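Acylphosphatase (Coxiella burnetii, PDB 3TRG) catalyses the hydrolysis of acyl phosphates, releasing a carboxylate and inorganic phosphate. Local coordinates at residues V16-K21 with A77-V82; N10-H15 with W84-V89. All blocks are in the same frame, centred on the assembly; numbering follows the deposited sequence.

Strands 11-19 and 78-87 pair antiparallel along much of their length, and the two interactions divide that seam between them. Strand 78-87 lies at an edge of the mixed sheet, with 11-19 next to it. Along the chain the order is 10-15, 16-21, 77-82, 84-89, which places interaction 2 outermost in sequence. The two centres are about 19 Å apart, and the contacts meet where Val16 CG2 packs 3.8 Å from Trp84 CB. Interaction 1 is the end nearer the predicted active site, the Val18 side chain lying about 8 Å from that of Asn46. Interaction 2 lies away from the predicted active-site residues and contains disulfide-bonded Cys13.

Interaction 1 (V16-K21 with A77-V82); sequences VTVSGK and AAVSNV
Ser19 meets two residues of the partner strand at once. Ser19 O accepts Ser80 N at 2.8 Å and, more weakly, Asn81 N. In return Ser19 N donates to Asn81 O over 3.0 Å. The hydroxyls join in, Ser19 OG and Ser80 OG sharing a hydrogen bond of 2.8 Å. This is a classic beta bulge: the extra residue shifts the register by one, and beyond it Lys21 N donates to Ala78 O at 2.9 Å, and Ala78 N returns a bond to Lys21 O. Between these pairs Gly20 has a phi of 131°, a conformation natural to glycine, where the chain turns its corner.

Lys21 can be followed outward. Its CB rests 3.7 Å from Ala78 CB, and CG lies beside Ala78 N. The chain then bends at chi2 (63°) and runs extended through CD and CE, leaving the partner strand, and NZ makes a hydrogen bond to Gln23 O. Within the ferredoxin-like alpha/beta sandwich of acylphosphatases, the bulge sits where the first strand passes into the loop before helix 27-37, which bears Arg28, a predicted active-site residue.

On the helix-facing side valines do the packing. Val18 CG1, anti to the backbone N (chi1 -179°), touches Val79 CG1 at 3.6 Å, the two side chains crossing at about a right angle, and both lean on Phe27. Further back, Val16 CG1 reaches Val82 CG1 at 3.7 Å. On the other side a water weakly links Thr17 O to Asn81 ND2.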
loop_
_atom_site.group_PDB
_atom_site.type_symbol
_atom_site.label_atom_id
_atom_site.label_comp_id
_atom_site.label_asym_id
_atom_site.label_seq_id
_atom_site.Cartn_x
_atom_site.Cartn_y
_atom_site.Cartn_z
ATOM N N VAL A 16 1.440 6.069 1.599
ATOM C CA VAL A 16 1.179 6.335 0.186
ATOM C C VAL A 16 -0.179 6.982 -0.015
ATOM O O VAL A 16 -1.144 6.641 0.671
ATOM C CB VAL A 16 1.172 5.034 -0.633
ATOM C CG1 VAL A 16 1.284 5.336 -2.133
ATOM C CG2 VAL A 16 2.292 4.098 -0.176
ATOM N N THR A 17 -0.244 7.918 -0.959
ATOM C CA THR A 17 -1.520 8.342 -1.526
ATOM C C THR A 17 -1.519 8.067 -3.026
ATOM O O THR A 17 -0.507 8.255 -3.708
ATOM C CB THR A 17 -1.850 9.820 -1.254
ATOM O OG1 THR A 17 -0.763 10.644 -1.687
ATOM C CG2 THR A 17 -2.101 10.048 0.232
ATOM N N VAL A 18 -2.658 7.602 -3.525
ATOM C CA VAL A 18 -2.803 7.238 -4.927
ATOM C C VAL A 18 -3.974 8.016 -5.501
ATOM O O VAL A 18 -5.092 7.925 -5.001
ATOM C CB VAL A 18 -3.059 5.730 -5.089
ATOM C CG1 VAL A 18 -3.188 5.362 -6.571
ATOM C CG2 VAL A 18 -1.935 4.924 -4.436
ATOM N N SER A 19 -3.712 8.788 -6.552
ATOM C CA SER A 19 -4.745 9.618 -7.155
ATOM C C SER A 19 -5.170 9.092 -8.519
ATOM O O SER A 19 -4.434 8.347 -9.167
ATOM C CB SER A 19 -4.261 11.063 -7.291
ATOM O OG SER A 19 -3.204 11.162 -8.231
ATOM N N GLY A 20 -6.360 9.500 -8.947
ATOM C CA GLY A 20 -6.877 9.131 -10.252
ATOM C C GLY A 20 -8.291 8.599 -10.169
ATOM O O GLY A 20 -9.052 8.950 -9.265
ATOM N N LYS A 21 -8.646 7.758 -11.132
ATOM C CA LYS A 21 -9.892 7.016 -11.083
ATOM C C LYS A 21 -9.657 5.826 -10.167
ATOM O O LYS A 21 -9.133 4.794 -10.592
ATOM C CB LYS A 21 -10.285 6.557 -12.490
ATOM C CG LYS A 21 -11.227 5.359 -12.536
ATOM C CD LYS A 21 -12.569 5.659 -11.896
ATOM C CE LYS A 21 -13.495 4.454 -12.001
ATOM N NZ LYS A 21 -14.826 4.719 -11.388
ATOM N N ALA A 77 -9.065 0.541 -12.908
ATOM C CA ALA A 77 -8.454 1.678 -12.225
ATOM C C ALA A 77 -7.643 2.493 -13.225
ATOM O O ALA A 77 -7.021 1.937 -14.127
ATOM C CB ALA A 77 -7.560 1.214 -11.083
ATOM N N ALA A 78 -7.656 3.810 -13.063
ATOM C CA ALA A 78 -6.842 4.681 -13.902
ATOM C C ALA A 78 -6.047 5.631 -13.019
ATOM O O ALA A 78 -6.476 6.756 -12.749
ATOM C CB ALA A 78 -7.709 5.452 -14.880
ATOM N N VAL A 79 -4.888 5.159 -12.567
ATOM C CA VAL A 79 -4.066 5.883 -11.606
ATOM C C VAL A 79 -3.276 7.003 -12.274
ATOM O O VAL A 79 -2.605 6.781 -13.283
ATOM C CB VAL A 79 -3.095 4.926 -10.875
ATOM C CG1 VAL A 79 -2.109 5.698 -10.012
ATOM C CG2 VAL A 79 -3.880 3.915 -10.040
ATOM N N SER A 80 -3.363 8.203 -11.709
ATOM C CA SER A 80 -2.679 9.369 -12.261
ATOM C C SER A 80 -1.397 9.715 -11.503
ATOM O O SER A 80 -0.499 10.363 -12.047
ATOM C CB SER A 80 -3.616 10.578 -12.272
ATOM O OG SER A 80 -3.998 10.929 -10.949
ATOM N N ASN A 81 -1.314 9.302 -10.244
ATOM C CA ASN A 81 -0.115 9.551 -9.459
ATOM C C ASN A 81 -0.016 8.625 -8.261
ATOM O O ASN A 81 -1.029 8.217 -7.693
ATOM C CB ASN A 81 -0.061 11.002 -8.979
ATOM C CG ASN A 81 1.286 11.367 -8.387
ATOM O OD1 ASN A 81 2.334 11.095 -8.976
ATOM N ND2 ASN A 81 1.268 11.976 -7.206
ATOM N N VAL A 82 1.219 8.294 -7.895
ATOM C CA VAL A 82 1.502 7.551 -6.678
ATOM C C VAL A 82 2.553 8.341 -5.914
ATOM O O VAL A 82 3.648 8.595 -6.423
ATOM C CB VAL A 82 2.042 6.146 -6.977
ATOM C CG1 VAL A 82 2.376 5.417 -5.680
ATOM C CG2 VAL A 82 1.037 5.357 -7.803
HETATM O O HOH W 1 -1.094 10.940 -5.220
#

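Interaction 2 (N10-H15 with W84-V89); sequences NETCIH and WEEIVV. With EDO (1,2-ethanediol), chain C.
Thr12 and Glu86 are joined by a short side-chain hydrogen bond, Thr12 OG1 donating over 2.6 Å to the anti lone pair of Glu86 OE2. The glutamate gets there fully stretched: CG stands opposite the backbone N (chi1 -173°) and the chain stays extended, crossing the threonine at about a right angle while its CG skirts Cys13 O.

Alongside, the backbones exchange Ile87 N to Cys13 O and a reciprocal pair between His15 and Glu85. Cys13 N is buried without a partner.

On one face, a chi1 of 59° sets Ile87 CG1 between the backbone N and the carbonyl carbon, where it meets Cys13 CB at 3.7 Å, while CG2, opposite the carbonyl carbon, lies against His15 CB. The His15 ring turns its edge to a 1,2-ethanediol, probably from the crystallisation liquor, ND1 donating almost straight to O1 at 2.7 Å; O1 in turn donates to Glu85 OE2. NE2 is hydrogen-bonded to Glu53 OE2. On the other face, Ile14 CG2 leans obliquely on Trp84 CE3 at 3.8 Å.

That second face rests on helix 60-69, Ile14 against Ile63 and Thr67 and Trp84 against Met64; on the first, His15 and Ile87 touch Val55 of strand 52-57, to whose Cys57 Cys13 is disulfide-bonded.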
loop_
_atom_site.group_PDB
_atom_site.type_symbol
_atom_site.label_atom_id
_atom_site.label_comp_id
_atom_site.label_asym_id
_atom_site.label_seq_id
_atom_site.Cartn_x
_atom_site.Cartn_y
_atom_site.Cartn_z
ATOM N N ASN A 10 15.657 -5.618 8.124
ATOM C CA ASN A 10 15.193 -5.921 6.779
ATOM C C ASN A 10 13.793 -5.415 6.462
ATOM O O ASN A 10 13.258 -5.707 5.396
ATOM C CB ASN A 10 15.257 -7.434 6.533
ATOM C CG ASN A 10 16.673 -7.936 6.351
ATOM O OD1 ASN A 10 17.525 -7.229 5.820
ATOM N ND2 ASN A 10 16.933 -9.164 6.795
ATOM N N GLU A 11 13.189 -4.665 7.376
ATOM C CA GLU A 11 11.840 -4.168 7.123
ATOM C C GLU A 11 11.710 -2.679 7.413
ATOM O O GLU A 11 12.437 -2.123 8.241
ATOM C CB GLU A 11 10.808 -4.970 7.923
ATOM C CG GLU A 11 10.851 -6.458 7.612
ATOM C CD GLU A 11 9.939 -7.293 8.491
ATOM O OE1 GLU A 11 9.191 -6.723 9.313
ATOM O OE2 GLU A 11 9.981 -8.531 8.359
ATOM N N THR A 12 10.784 -2.034 6.715
ATOM C CA THR A 12 10.448 -0.654 7.022
ATOM C C THR A 12 8.983 -0.414 6.686
ATOM O O THR A 12 8.263 -1.346 6.345
ATOM C CB THR A 12 11.351 0.335 6.251
ATOM O OG1 THR A 12 11.182 1.653 6.783
ATOM C CG2 THR A 12 11.014 0.319 4.761
ATOM N N CYS A 13 8.540 0.831 6.788
ATOM C CA CYS A 13 7.162 1.172 6.466
ATOM C C CYS A 13 7.126 2.380 5.543
ATOM O O CYS A 13 8.001 3.253 5.613
ATOM C CB CYS A 13 6.373 1.507 7.735
ATOM S SG CYS A 13 6.124 0.152 8.891
ATOM N N ILE A 14 6.109 2.430 4.687
ATOM C CA ILE A 14 5.868 3.605 3.854
ATOM C C ILE A 14 4.411 4.051 3.975
ATOM O O ILE A 14 3.536 3.256 4.334
ATOM C CB ILE A 14 6.206 3.352 2.361
ATOM C CG1 ILE A 14 5.269 2.300 1.758
ATOM C CG2 ILE A 14 7.678 2.958 2.195
ATOM C CD1 ILE A 14 5.347 2.221 0.233
ATOM N N HIS A 15 4.170 5.323 3.678
ATOM C CA HIS A 15 2.827 5.877 3.589
ATOM C C HIS A 15 2.623 6.334 2.148
ATOM O O HIS A 15 3.530 6.904 1.543
ATOM C CB HIS A 15 2.685 7.054 4.555
ATOM C CG HIS A 15 1.363 7.750 4.476
ATOM N ND1 HIS A 15 1.194 8.947 3.814
ATOM C CD2 HIS A 15 0.150 7.423 4.980
ATOM C CE1 HIS A 15 -0.068 9.328 3.915
ATOM N NE2 HIS A 15 -0.723 8.421 4.618
ATOM N N TRP A 84 4.624 8.445 -2.400
ATOM C CA TRP A 84 4.960 7.684 -1.205
ATOM C C TRP A 84 6.154 8.255 -0.457
ATOM O O TRP A 84 6.999 8.942 -1.030
ATOM C CB TRP A 84 5.179 6.198 -1.529
ATOM C CG TRP A 84 6.397 5.869 -2.364
ATOM C CD1 TRP A 84 6.461 5.766 -3.724
ATOM C CD2 TRP A 84 7.707 5.550 -1.878
ATOM N NE1 TRP A 84 7.738 5.425 -4.117
ATOM C CE2 TRP A 84 8.521 5.286 -3.002
ATOM C CE3 TRP A 84 8.275 5.476 -0.602
ATOM C CZ2 TRP A 84 9.869 4.949 -2.887
ATOM C CZ3 TRP A 84 9.614 5.143 -0.488
ATOM C CH2 TRP A 84 10.398 4.884 -1.626
ATOM N N GLU A 85 6.202 7.991 0.841
ATOM C CA GLU A 85 7.411 8.274 1.591
ATOM C C GLU A 85 7.605 7.223 2.665
ATOM O O GLU A 85 6.642 6.644 3.170
ATOM C CB GLU A 85 7.372 9.676 2.209
ATOM C CG GLU A 85 6.493 9.810 3.438
ATOM C CD GLU A 85 6.322 11.251 3.875
ATOM O OE1 GLU A 85 7.144 11.740 4.678
ATOM O OE2 GLU A 85 5.366 11.897 3.403
ATOM N N GLU A 86 8.859 6.960 2.998
ATOM C CA GLU A 86 9.161 6.083 4.110
ATOM C C GLU A 86 8.793 6.808 5.402
ATOM O O GLU A 86 8.941 8.033 5.500
ATOM C CB GLU A 86 10.645 5.727 4.100
ATOM C CG GLU A 86 11.026 4.687 5.118
ATOM C CD GLU A 86 12.497 4.337 5.054
ATOM O OE1 GLU A 86 13.259 5.060 4.372
ATOM O OE2 GLU A 86 12.893 3.340 5.694
ATOM N N ILE A 87 8.302 6.058 6.384
ATOM C CA ILE A 87 7.857 6.646 7.642
ATOM C C ILE A 87 8.473 5.957 8.863
ATOM O O ILE A 87 9.090 4.890 8.757
ATOM C CB ILE A 87 6.309 6.614 7.770
ATOM C CG1 ILE A 87 5.784 5.175 7.689
ATOM C CG2 ILE A 87 5.651 7.495 6.695
ATOM C CD1 ILE A 87 4.283 5.060 7.969
ATOM N N VAL A 88 8.296 6.582 10.024
ATOM C CA VAL A 88 8.596 5.942 11.296
ATOM C C VAL A 88 7.849 4.613 11.354
ATOM O O VAL A 88 6.643 4.557 11.088
ATOM C CB VAL A 88 8.141 6.837 12.463
ATOM C CG1 VAL A 88 8.304 6.110 13.809
ATOM C CG2 VAL A 88 8.908 8.161 12.441
ATOM N N VAL A 89 8.557 3.544 11.702
ATOM C CA VAL A 89 7.968 2.211 11.677
ATOM C C VAL A 89 6.779 2.074 12.632
ATOM O O VAL A 89 6.812 2.571 13.762
ATOM C CB VAL A 89 9.031 1.123 11.941
ATOM C CG1 VAL A 89 8.381 -0.195 12.349
ATOM C CG2 VAL A 89 9.899 0.942 10.695
HETATM C C1 EDO C . 3.370 10.449 1.208
HETATM O O1 EDO C . 3.140 10.420 2.623
HETATM C C2 EDO C . 2.048 10.244 0.482
HETATM O O2 EDO C . 1.180 11.354 0.722
#